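Local coordinates for 2-keto acid:ferredoxin oxidoreductase subunit alpha (Pyrococcus furiosus, PDB 1YD7), which probably catalyses, with its partner subunits, the coenzyme A-dependent oxidation of 2-oxoglutarate to succinyl-CoA and carbon dioxide, passing the electrons to ferredoxin, at residues Gln24-Ile29 with Val189-Glu194. Numbering follows the deposited sequence.
Sequences QGDEAI and VGHMRE
Gln24 and Arg193 form an antiparallel, non-hydrogen-bonded pair in the two-stranded ribbon of strands 19-24 and 193-198, an addition to the six-stranded parallel sheet of this thiamine diphosphate-binding-type domain. Just past the pair, helix 25-36 starts where helix 187-191 ends, and the backbones pack closely here, Gly25 CA lying 4.0 Å from Gly190 CA. Gly25 CA is also 3.3 Å from Val189 O in a CA-H...O contact, an approach made by a glycine, which has no side chain to intervene. The first turn of helix 25-36 also uses the end of helix 187-191 as acceptor: Asp26 N donates to Gly190 O over 3.1 Å, nearly straight and in the carbonyl plane on a lone pair. The Asp26 carboxylate, also close to Gly190, takes its stronger bond from the backbone N of Glu51. A weak bond, Gly25 N to Met192 O (3.2 Å), follows on the ribbon side.

The solvent-facing side is built from long side chains, Arg193 being exposed and Gln24 partly so. These two run side by side in the same direction, Gln24 CG lying 3.3 Å from Arg193 CG, and their amide and guanidinium planes stack 19° apart. With CG beside its backbone N (chi1 -70°) and the chain extended beyond, Gln24 carries its amide past Met192 O to the carbonyl of His191. With alanine in place of Gln24, His191 O would probably lose this donor and the guanidinium its stacked amide, leaving it freer to swing. Gln24 NE2 sits over the centre of the guanidinium while donating to His191 O at 2.7 Å, with an N-H...O angle of 158°.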
# COMPACT_ATOMS: atom_id res chain seq x y z
N GLN A 24 -13.69 -4.58 3.68
CA GLN A 24 -12.98 -4.12 4.85
C GLN A 24 -11.81 -3.20 4.46
O GLN A 24 -11.48 -3.11 3.27
CB GLN A 24 -12.48 -5.31 5.67
CG GLN A 24 -13.63 -6.07 6.36
CD GLN A 24 -13.14 -7.26 7.13
OE1 GLN A 24 -12.63 -8.21 6.56
NE2 GLN A 24 -13.27 -7.20 8.45
N GLY A 25 -11.25 -2.52 5.46
CA GLY A 25 -10.25 -1.50 5.26
C GLY A 25 -8.99 -2.04 4.56
O GLY A 25 -8.48 -1.38 3.66
N ASP A 26 -8.52 -3.22 4.98
CA ASP A 26 -7.36 -3.86 4.36
C ASP A 26 -7.55 -4.18 2.88
O ASP A 26 -6.62 -4.00 2.07
CB ASP A 26 -6.98 -5.13 5.12
CG ASP A 26 -6.29 -4.83 6.41
OD1 ASP A 26 -5.69 -3.74 6.51
OD2 ASP A 26 -6.36 -5.68 7.34
N GLU A 27 -8.75 -4.64 2.54
CA GLU A 27 -9.15 -4.96 1.17
C GLU A 27 -9.24 -3.71 0.34
O GLU A 27 -8.97 -3.75 -0.85
CB GLU A 27 -10.51 -5.66 1.18
CG GLU A 27 -11.08 -6.02 -0.21
CD GLU A 27 -10.32 -7.15 -0.93
OE1 GLU A 27 -9.55 -7.91 -0.28
OE2 GLU A 27 -10.55 -7.31 -2.15
N ALA A 28 -9.66 -2.62 0.94
CA ALA A 28 -9.68 -1.33 0.28
C ALA A 28 -8.26 -0.85 -0.04
O ALA A 28 -8.01 -0.38 -1.14
CB ALA A 28 -10.39 -0.30 1.15
N ILE A 29 -7.36 -0.96 0.92
CA ILE A 29 -5.92 -0.69 0.70
C ILE A 29 -5.36 -1.50 -0.49
O ILE A 29 -4.85 -0.91 -1.44
CB ILE A 29 -5.10 -0.94 2.00
CG1 ILE A 29 -5.53 0.03 3.09
CG2 ILE A 29 -3.62 -0.81 1.73
CD1 ILE A 29 -4.83 -0.18 4.44
N VAL A 189 -9.52 0.11 11.74
CA VAL A 189 -9.79 0.53 10.37
C VAL A 189 -9.69 -0.64 9.39
O VAL A 189 -10.53 -0.78 8.49
CB VAL A 189 -8.85 1.66 9.93
CG1 VAL A 189 -9.01 1.95 8.46
CG2 VAL A 189 -9.15 2.91 10.73
N GLY A 190 -8.67 -1.48 9.55
CA GLY A 190 -8.48 -2.61 8.67
C GLY A 190 -9.62 -3.59 8.61
O GLY A 190 -9.84 -4.22 7.57
N HIS A 191 -10.35 -3.72 9.72
CA HIS A 191 -11.44 -4.70 9.84
C HIS A 191 -12.84 -4.11 9.81
O HIS A 191 -13.80 -4.87 9.71
CB HIS A 191 -11.23 -5.59 11.06
CG HIS A 191 -9.96 -6.38 10.98
ND1 HIS A 191 -8.74 -5.85 11.36
CD2 HIS A 191 -9.71 -7.63 10.54
CE1 HIS A 191 -7.80 -6.76 11.17
NE2 HIS A 191 -8.36 -7.84 10.66
N MSE A 192 -12.95 -2.78 9.84
CA MSE A 192 -14.22 -2.12 9.56
C MSE A 192 -14.68 -2.54 8.20
O MSE A 192 -13.85 -2.79 7.33
CB MSE A 192 -14.08 -0.61 9.47
CG MSE A 192 -13.62 0.04 10.70
SE MSE A 192 -13.80 1.97 10.52
CE MSE A 192 -12.87 2.33 12.16
N ARG A 193 -16.00 -2.53 8.00
CA ARG A 193 -16.62 -2.92 6.74
C ARG A 193 -17.50 -1.78 6.31
O ARG A 193 -18.23 -1.24 7.12
CB ARG A 193 -17.52 -4.15 6.91
CG ARG A 193 -16.80 -5.44 7.13
CD ARG A 193 -17.76 -6.63 7.24
NE ARG A 193 -17.04 -7.86 7.57
CZ ARG A 193 -16.56 -8.12 8.78
NH1 ARG A 193 -16.72 -7.26 9.79
NH2 ARG A 193 -15.91 -9.26 8.99
N GLU A 194 -17.43 -1.40 5.04
CA GLU A 194 -18.23 -0.30 4.54
C GLU A 194 -18.44 -0.53 3.09
O GLU A 194 -17.60 -1.14 2.43
CB GLU A 194 -17.54 1.05 4.81
CG GLU A 194 -18.08 2.21 3.99
CD GLU A 194 -17.43 3.59 4.26
OE1 GLU A 194 -16.45 3.72 5.06
OE2 GLU A 194 -17.94 4.55 3.64